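PDB 5K3W: CpuTA1 from Curtobacterium pusillum, which is a pyridoxal-5'-phosphate-binding protein of the class IV aminotransferase family, with two protein chains in its assembly. Local coordinates for residues R3-P15 and P86-G100. Numbering follows the deposited sequence.
Sequences RATLLTVTAPTRP and PEPDAAVWREAVLAG. With GAB (3-aminobenzoic acid), chain D.
Trp93 CG lies anti to the carbonyl carbon and beside the backbone N (chi1 -74°), which swings the indole from helix 90-100 toward the Pro12 carbonyl, while Val9 CG2, anti to its own carbonyl carbon, reaches one face of the same ring. NE1 donates to Pro12 O at 2.8 Å, in the carbonyl plane and on a lone pair. That oxygen also accepts from Asp89 N at 2.9 Å, here with the donor tilted 35° from the plane, so one carbonyl ties both the indole and the residue at the helix N-cap. Val9 CG2 makes a CH-pi contact, 4.1 Å from the centroid of the six-membered ring of Trp93, and Val9 CG1 meets Val92 CG1 at 3.9 Å; Pro12 CB lies against CZ2 of the indole. Beyond the turn, Thr13 and Pro88 form a single beta bridge, flanked by the bond from Arg14 N to Glu87 O (2.7 Å). The Arg14 chain runs extended past Glu87, and its NH1 forms a salt bridge with Glu87 OE1 at 2.8 Å, the two flat groups turned 54° apart. Pro88 O lies over one face of that guanidinium, and a water links Arg14 O to Glu87 N.

Strand 5-9 runs nearly antiparallel to the helix and belongs to an antiparallel sheet, pairing with strands 32-35 and 131-138; at its start, Thr5 OG1 hydrogen-bonds Asp103 and Arg107 farther along helix 90-108. Val134 of strand 131-138 and Leu73 of helix 69-82 also pack on Trp93. The example is helix-on-sheet packing with a polar end: apolar side chains join the two layers, while the Pro12 carbonyl, which accepts two hydrogen bonds, fixes the rotation of the indole and anchors the start of the helix to the N-terminal segment.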
ATOM      1  N   ARG A   3       6.770 -26.189   6.349  1.00 21.17           N
ATOM      2  CA  ARG A   3       5.767 -26.919   5.577  1.00 25.04           C
ATOM      3  C   ARG A   3       5.556 -26.275   4.214  1.00 23.14           C
ATOM      4  O   ARG A   3       5.646 -26.947   3.182  1.00 22.37           O
ATOM      5  CB  ARG A   3       4.451 -26.987   6.350  1.00 23.73           C
ATOM      6  CG  ARG A   3       3.400 -27.910   5.746  1.00 21.53           C
ATOM      7  CD  ARG A   3       2.102 -27.732   6.512  1.00 25.40           C
ATOM      8  NE  ARG A   3       1.604 -26.365   6.374  1.00 29.66           N
ATOM      9  CZ  ARG A   3       0.780 -25.767   7.232  1.00 37.27           C
ATOM     10  NH1 ARG A   3       0.357 -26.414   8.308  1.00 32.41           N
ATOM     11  NH2 ARG A   3       0.388 -24.514   7.015  1.00 28.09           N
ATOM     12  N   ALA A   4       5.308 -24.966   4.197  1.00 21.76           N
ATOM     13  CA  ALA A   4       5.094 -24.219   2.965  1.00 16.24           C
ATOM     14  C   ALA A   4       6.310 -24.278   2.046  1.00 16.30           C
ATOM     15  O   ALA A   4       7.452 -24.419   2.486  1.00 16.51           O
ATOM     16  CB  ALA A   4       4.764 -22.759   3.284  1.00 13.03           C
ATOM     17  N   THR A   5       6.048 -24.171   0.748  1.00 17.89           N
ATOM     18  CA  THR A   5       7.079 -24.096  -0.273  1.00 15.65           C
ATOM     19  C   THR A   5       7.268 -22.638  -0.653  1.00 23.33           C
ATOM     20  O   THR A   5       6.300 -21.871  -0.684  1.00 22.81           O
ATOM     21  CB  THR A   5       6.701 -24.894  -1.526  1.00 20.60           C
ATOM     22  OG1 THR A   5       6.632 -26.288  -1.221  1.00 26.88           O
ATOM     23  CG2 THR A   5       7.732 -24.687  -2.617  1.00 21.54           C
ATOM     24  N   LEU A   6       8.514 -22.263  -0.933  1.00 17.96           N
ATOM     25  CA  LEU A   6       8.850 -20.931  -1.409  1.00 20.38           C
ATOM     26  C   LEU A   6       9.747 -21.053  -2.634  1.00 25.35           C
ATOM     27  O   LEU A   6      10.714 -21.826  -2.628  1.00 24.87           O
ATOM     28  CB  LEU A   6       9.562 -20.093  -0.321  1.00 17.88           C
ATOM     29  CG  LEU A   6      10.066 -18.717  -0.823  1.00 18.37           C
ATOM     30  CD1 LEU A   6       8.921 -17.793  -1.242  1.00 12.53           C
ATOM     31  CD2 LEU A   6      10.945 -18.033   0.179  1.00 16.14           C
ATOM     32  N   LEU A   7       9.440 -20.276  -3.669  1.00 18.60           N
ATOM     33  CA  LEU A   7      10.266 -20.186  -4.862  1.00 19.56           C
ATOM     34  C   LEU A   7      10.651 -18.734  -5.070  1.00 20.52           C
ATOM     35  O   LEU A   7       9.781 -17.855  -5.103  1.00 23.00           O
ATOM     36  CB  LEU A   7       9.533 -20.720  -6.095  1.00 24.63           C
ATOM     37  CG  LEU A   7       9.248 -22.227  -6.114  1.00 27.78           C
ATOM     38  CD1 LEU A   7       7.948 -22.494  -6.815  1.00 26.75           C
ATOM     39  CD2 LEU A   7      10.371 -22.993  -6.799  1.00 27.00           C
ATOM     40  N   THR A   8      11.950 -18.482  -5.168  1.00 22.77           N
ATOM     41  CA  THR A   8      12.448 -17.192  -5.609  1.00 16.03           C
ATOM     42  C   THR A   8      12.367 -17.145  -7.122  1.00 19.51           C
ATOM     43  O   THR A   8      12.922 -18.016  -7.795  1.00 26.76           O
ATOM     44  CB  THR A   8      13.887 -16.999  -5.163  1.00 21.14           C
ATOM     45  OG1 THR A   8      13.963 -17.146  -3.750  1.00 24.95           O
ATOM     46  CG2 THR A   8      14.386 -15.616  -5.556  1.00 17.79           C
ATOM     47  N   VAL A   9      11.675 -16.149  -7.662  1.00 17.89           N
ATOM     48  CA  VAL A   9      11.609 -15.965  -9.104  1.00 20.85           C
ATOM     49  C   VAL A   9      12.752 -15.035  -9.502  1.00 24.07           C
ATOM     50  O   VAL A   9      12.729 -13.835  -9.209  1.00 18.52           O
ATOM     51  CB  VAL A   9      10.248 -15.414  -9.538  1.00 24.60           C
ATOM     52  CG1 VAL A   9      10.216 -15.228 -11.057  1.00 23.91           C
ATOM     53  CG2 VAL A   9       9.123 -16.355  -9.074  1.00 15.21           C
ATOM     54  N   THR A  10      13.775 -15.590 -10.147  1.00 23.74           N
ATOM     55  CA  THR A  10      14.929 -14.785 -10.529  1.00 21.50           C
ATOM     56  C   THR A  10      14.792 -14.148 -11.905  1.00 26.47           C
ATOM     57  O   THR A  10      15.648 -13.351 -12.289  1.00 22.29           O
ATOM     58  CB  THR A  10      16.200 -15.627 -10.503  1.00 19.34           C
ATOM     59  OG1 THR A  10      16.061 -16.704 -11.442  1.00 26.36           O
ATOM     60  CG2 THR A  10      16.433 -16.191  -9.113  1.00 14.54           C
ATOM     61  N   ALA A  11      13.757 -14.486 -12.669  1.00 25.26           N
ATOM     62  CA  ALA A  11      13.500 -13.857 -13.965  1.00 25.84           C
ATOM     63  C   ALA A  11      12.029 -13.472 -14.029  1.00 21.08           C
ATOM     64  O   ALA A  11      11.268 -13.984 -14.850  1.00 27.44           O
ATOM     65  CB  ALA A  11      13.887 -14.782 -15.121  1.00 17.96           C
ATOM     66  N   PRO A  12      11.590 -12.578 -13.146  1.00 27.07           N
ATOM     67  CA  PRO A  12      10.144 -12.320 -13.048  1.00 20.84           C
ATOM     68  C   PRO A  12       9.566 -11.569 -14.235  1.00 26.82           C
ATOM     69  O   PRO A  12       8.365 -11.710 -14.500  1.00 24.91           O
ATOM     70  CB  PRO A  12      10.018 -11.505 -11.751  1.00 18.82           C
ATOM     71  CG  PRO A  12      11.390 -10.908 -11.528  1.00 20.11           C
ATOM     72  CD  PRO A  12      12.380 -11.862 -12.125  1.00 18.82           C
ATOM     73  N   THR A  13      10.368 -10.774 -14.953  1.00 27.87           N
ATOM     74  CA  THR A  13       9.839  -9.831 -15.932  1.00 31.53           C
ATOM     75  C   THR A  13      10.648  -9.869 -17.223  1.00 29.07           C
ATOM     76  O   THR A  13      11.840 -10.166 -17.220  1.00 31.91           O
ATOM     77  CB  THR A  13       9.810  -8.396 -15.362  1.00 29.22           C
ATOM     78  OG1 THR A  13      11.103  -8.046 -14.860  1.00 33.68           O
ATOM     79  CG2 THR A  13       8.796  -8.290 -14.228  1.00 28.29           C
ATOM     80  N   ARG A  14       9.967  -9.581 -18.338  1.00 34.92           N
ATOM     81  CA  ARG A  14      10.557  -9.416 -19.658  1.00 41.44           C
ATOM     82  C   ARG A  14      11.255  -8.065 -19.763  1.00 45.40           C
ATOM     83  O   ARG A  14      10.793  -7.073 -19.191  1.00 41.69           O
ATOM     84  CB  ARG A  14       9.486  -9.506 -20.742  1.00 38.44           C
ATOM     85  CG  ARG A  14       8.880 -10.876 -20.873  1.00 44.36           C
ATOM     86  CD  ARG A  14       7.681 -10.868 -21.798  1.00 43.89           C
ATOM     87  NE  ARG A  14       6.849 -12.035 -21.527  1.00 48.41           N
ATOM     88  CZ  ARG A  14       5.555 -12.116 -21.818  1.00 54.03           C
ATOM     89  NH1 ARG A  14       4.949 -11.092 -22.403  1.00 66.92           N
ATOM     90  NH2 ARG A  14       4.867 -13.218 -21.519  1.00 38.77           N
ATOM     91  N   PRO A  15      12.372  -7.999 -20.500  1.00 53.86           N
ATOM     92  CA  PRO A  15      13.113  -6.743 -20.675  1.00 51.22           C
ATOM     93  C   PRO A  15      12.531  -5.889 -21.796  1.00 55.43           C
ATOM     94  O   PRO A  15      12.255  -4.709 -21.568  1.00 62.07           O
ATOM     95  CB  PRO A  15      14.523  -7.219 -21.017  1.00 50.61           C
ATOM     96  CG  PRO A  15      14.297  -8.525 -21.732  1.00 49.53           C
ATOM     97  CD  PRO A  15      13.061  -9.148 -21.121  1.00 44.15           C
ATOM     98  N   PRO A  86       7.558  -3.753 -15.492  1.00 24.05           N
ATOM     99  CA  PRO A  86       7.769  -4.521 -16.723  1.00 23.13           C
ATOM    100  C   PRO A  86       6.829  -5.713 -16.779  1.00 27.84           C
ATOM    101  O   PRO A  86       6.292  -6.178 -15.770  1.00 31.27           O
ATOM    102  CB  PRO A  86       9.231  -4.971 -16.628  1.00 23.06           C
ATOM    103  CG  PRO A  86       9.833  -4.137 -15.515  1.00 20.42           C
ATOM    104  CD  PRO A  86       8.712  -3.827 -14.584  1.00 20.72           C
ATOM    105  N   GLU A  87       6.651  -6.212 -17.979  1.00 26.21           N
ATOM    106  CA  GLU A  87       5.770  -7.340 -18.240  1.00 29.23           C
ATOM    107  C   GLU A  87       6.241  -8.595 -17.505  1.00 31.89           C
ATOM    108  O   GLU A  87       7.354  -9.073 -17.770  1.00 30.61           O
ATOM    109  CB  GLU A  87       5.761  -7.569 -19.744  1.00 34.36           C
ATOM    110  CG  GLU A  87       4.681  -8.454 -20.295  1.00 44.25           C
ATOM    111  CD  GLU A  87       4.517  -8.249 -21.799  1.00 56.59           C
ATOM    112  OE1 GLU A  87       3.497  -8.708 -22.357  1.00 71.99           O
ATOM    113  OE2 GLU A  87       5.404  -7.622 -22.422  1.00 47.77           O
ATOM    114  N   PRO A  88       5.442  -9.169 -16.599  1.00 25.57           N
ATOM    115  CA  PRO A  88       5.834 -10.453 -16.001  1.00 28.47           C
ATOM    116  C   PRO A  88       5.946 -11.535 -17.068  1.00 26.38           C
ATOM    117  O   PRO A  88       5.107 -11.643 -17.965  1.00 27.50           O
ATOM    118  CB  PRO A  88       4.707 -10.748 -14.995  1.00 20.43           C
ATOM    119  CG  PRO A  88       3.574  -9.899 -15.406  1.00 22.47           C
ATOM    120  CD  PRO A  88       4.137  -8.699 -16.100  1.00 24.53           C
ATOM    121  N   ASP A  89       7.014 -12.319 -16.979  1.00 27.84           N
ATOM    122  CA  ASP A  89       7.247 -13.436 -17.898  1.00 28.24           C
ATOM    123  C   ASP A  89       6.259 -14.550 -17.570  1.00 26.33           C
ATOM    124  O   ASP A  89       6.498 -15.363 -16.672  1.00 29.50           O
ATOM    125  CB  ASP A  89       8.689 -13.916 -17.771  1.00 32.44           C
ATOM    126  CG  ASP A  89       9.118 -14.828 -18.913  1.00 39.18           C
ATOM    127  OD1 ASP A  89       8.277 -15.582 -19.457  1.00 39.23           O
ATOM    128  OD2 ASP A  89      10.319 -14.786 -19.257  1.00 35.66           O
ATOM    129  N   ALA A  90       5.135 -14.587 -18.295  1.00 24.41           N
ATOM    130  CA  ALA A  90       4.041 -15.480 -17.921  1.00 24.39           C
ATOM    131  C   ALA A  90       4.493 -16.933 -17.850  1.00 23.37           C
ATOM    132  O   ALA A  90       4.000 -17.697 -17.014  1.00 23.83           O
ATOM    133  CB  ALA A  90       2.873 -15.325 -18.902  1.00 18.85           C
ATOM    134  N   ALA A  91       5.441 -17.325 -18.706  1.00 23.18           N
ATOM    135  CA  ALA A  91       5.883 -18.715 -18.759  1.00 22.54           C
ATOM    136  C   ALA A  91       6.762 -19.079 -17.572  1.00 20.78           C
ATOM    137  O   ALA A  91       6.816 -20.249 -17.184  1.00 29.02           O
ATOM    138  CB  ALA A  91       6.632 -18.978 -20.066  1.00 14.45           C
ATOM    139  N   VAL A  92       7.482 -18.110 -17.009  1.00 20.14           N
ATOM    140  CA  VAL A  92       8.236 -18.364 -15.787  1.00 23.47           C
ATOM    141  C   VAL A  92       7.287 -18.486 -14.600  1.00 27.96           C
ATOM    142  O   VAL A  92       7.389 -19.417 -13.792  1.00 22.70           O
ATOM    143  CB  VAL A  92       9.278 -17.258 -15.554  1.00 29.41           C
ATOM    144  CG1 VAL A  92       9.970 -17.466 -14.214  1.00 23.71           C
ATOM    145  CG2 VAL A  92      10.291 -17.241 -16.684  1.00 24.74           C
ATOM    146  N   TRP A  93       6.343 -17.548 -14.483  1.00 19.02           N
ATOM    147  CA  TRP A  93       5.418 -17.579 -13.358  1.00 23.68           C
ATOM    148  C   TRP A  93       4.547 -18.838 -13.386  1.00 25.69           C
ATOM    149  O   TRP A  93       4.331 -19.482 -12.347  1.00 20.19           O
ATOM    150  CB  TRP A  93       4.566 -16.311 -13.361  1.00 19.29           C
ATOM    151  CG  TRP A  93       5.320 -15.105 -12.916  1.00 17.85           C
ATOM    152  CD1 TRP A  93       5.902 -14.158 -13.715  1.00 19.60           C
ATOM    153  CD2 TRP A  93       5.585 -14.707 -11.560  1.00 16.90           C
ATOM    154  NE1 TRP A  93       6.510 -13.198 -12.939  1.00 21.09           N
ATOM    155  CE2 TRP A  93       6.328 -13.508 -11.614  1.00 18.03           C
ATOM    156  CE3 TRP A  93       5.253 -15.246 -10.306  1.00 17.89           C
ATOM    157  CZ2 TRP A  93       6.752 -12.834 -10.458  1.00 20.84           C
ATOM    158  CZ3 TRP A  93       5.671 -14.579  -9.154  1.00 20.39           C
ATOM    159  CH2 TRP A  93       6.418 -13.386  -9.238  1.00 19.63           C
ATOM    160  N   ARG A  94       4.050 -19.213 -14.569  1.00 17.86           N
ATOM    161  CA  ARG A  94       3.285 -20.452 -14.682  1.00 20.80           C
ATOM    162  C   ARG A  94       4.114 -21.638 -14.204  1.00 22.65           C
ATOM    163  O   ARG A  94       3.685 -22.416 -13.344  1.00 21.06           O
ATOM    164  CB  ARG A  94       2.829 -20.655 -16.126  1.00 16.75           C
ATOM    165  CG  ARG A  94       2.067 -21.948 -16.343  1.00 19.76           C
ATOM    166  CD  ARG A  94       1.687 -22.161 -17.803  1.00 16.94           C
ATOM    167  NE  ARG A  94       0.960 -21.024 -18.367  1.00 22.19           N
ATOM    168  CZ  ARG A  94       1.411 -20.250 -19.359  1.00 24.40           C
ATOM    169  NH1 ARG A  94       2.590 -20.484 -19.924  1.00 16.89           N
ATOM    170  NH2 ARG A  94       0.668 -19.244 -19.798  1.00 24.25           N
ATOM    171  N   GLU A  95       5.324 -21.772 -14.741  1.00 24.75           N
ATOM    172  CA  GLU A  95       6.191 -22.868 -14.338  1.00 22.22           C
ATOM    173  C   GLU A  95       6.481 -22.806 -12.847  1.00 22.41           C
ATOM    174  O   GLU A  95       6.495 -23.842 -12.167  1.00 18.19           O
ATOM    175  CB  GLU A  95       7.483 -22.835 -15.162  1.00 18.06           C
ATOM    176  CG  GLU A  95       7.335 -23.456 -16.559  1.00 22.42           C
ATOM    177  CD  GLU A  95       7.380 -24.990 -16.537  1.00 27.12           C
ATOM    178  OE1 GLU A  95       8.407 -25.539 -16.093  1.00 32.87           O
ATOM    179  OE2 GLU A  95       6.394 -25.651 -16.941  1.00 25.04           O
ATOM    180  N   ALA A  96       6.692 -21.594 -12.317  1.00 18.71           N
ATOM    181  CA  ALA A  96       7.009 -21.447 -10.901  1.00 19.76           C
ATOM    182  C   ALA A  96       5.862 -21.933 -10.026  1.00 19.40           C
ATOM    183  O   ALA A  96       6.090 -22.612  -9.023  1.00 18.09           O
ATOM    184  CB  ALA A  96       7.350 -19.993 -10.570  1.00 15.41           C
ATOM    185  N   VAL A  97       4.620 -21.604 -10.391  1.00 16.84           N
ATOM    186  CA  VAL A  97       3.483 -22.003  -9.565  1.00 18.41           C
ATOM    187  C   VAL A  97       3.312 -23.520  -9.580  1.00 20.81           C
ATOM    188  O   VAL A  97       3.064 -24.142  -8.537  1.00 17.88           O
ATOM    189  CB  VAL A  97       2.207 -21.281 -10.037  1.00 21.83           C
ATOM    190  CG1 VAL A  97       0.983 -21.896  -9.399  1.00 14.58           C
ATOM    191  CG2 VAL A  97       2.291 -19.777  -9.743  1.00 15.95           C
ATOM    192  N   LEU A  98       3.445 -24.140 -10.758  1.00 21.83           N
ATOM    193  CA  LEU A  98       3.258 -25.584 -10.859  1.00 20.00           C
ATOM    194  C   LEU A  98       4.372 -26.343 -10.146  1.00 15.59           C
ATOM    195  O   LEU A  98       4.113 -27.347  -9.475  1.00 19.05           O
ATOM    196  CB  LEU A  98       3.169 -25.994 -12.326  1.00 23.17           C
ATOM    197  CG  LEU A  98       1.943 -25.416 -13.030  1.00 22.30           C
ATOM    198  CD1 LEU A  98       1.865 -25.845 -14.482  1.00 19.23           C
ATOM    199  CD2 LEU A  98       0.698 -25.832 -12.272  1.00 24.70           C
ATOM    200  N   ALA A  99       5.614 -25.881 -10.273  1.00 15.54           N
ATOM    201  CA  ALA A  99       6.703 -26.490  -9.518  1.00 16.03           C
ATOM    202  C   ALA A  99       6.464 -26.365  -8.017  1.00 25.18           C
ATOM    203  O   ALA A  99       6.735 -27.303  -7.247  1.00 19.49           O
ATOM    204  CB  ALA A  99       8.030 -25.844  -9.907  1.00 12.90           C
ATOM    205  N   GLY A 100       5.946 -25.212  -7.586  1.00 17.50           N
ATOM    206  CA  GLY A 100       5.647 -25.026  -6.179  1.00 16.27           C
ATOM    207  C   GLY A 100       4.563 -25.969  -5.694  1.00 15.87           C
ATOM    208  O   GLY A 100       4.682 -26.574  -4.627  1.00 17.71           O
TER
HETATM  209  C1' GAB D 402       6.427 -29.088   8.812  1.00 37.41           C
HETATM  210  O1' GAB D 402       6.475 -30.029   7.974  1.00 25.11           O
HETATM  211  O2' GAB D 402       7.476 -28.434   9.157  1.00 32.94           O
HETATM  212  C1  GAB D 402       5.033 -28.801   9.382  1.00 41.52           C
HETATM  213  C2  GAB D 402       4.757 -27.658  10.139  1.00 43.80           C
HETATM  214  C3  GAB D 402       3.472 -27.447  10.623  1.00 33.59           C
HETATM  215  C4  GAB D 402       2.472 -28.372  10.355  1.00 39.94           C
HETATM  216  C5  GAB D 402       2.749 -29.503   9.603  1.00 34.12           C
HETATM  217  C6  GAB D 402       4.026 -29.723   9.110  1.00 28.61           C
HETATM  218  N3  GAB D 402       3.171 -26.278  11.428  1.00 45.90           N
HETATM  219  O   HOH W   1       8.408  -5.390 -20.122  1.00 31.68           O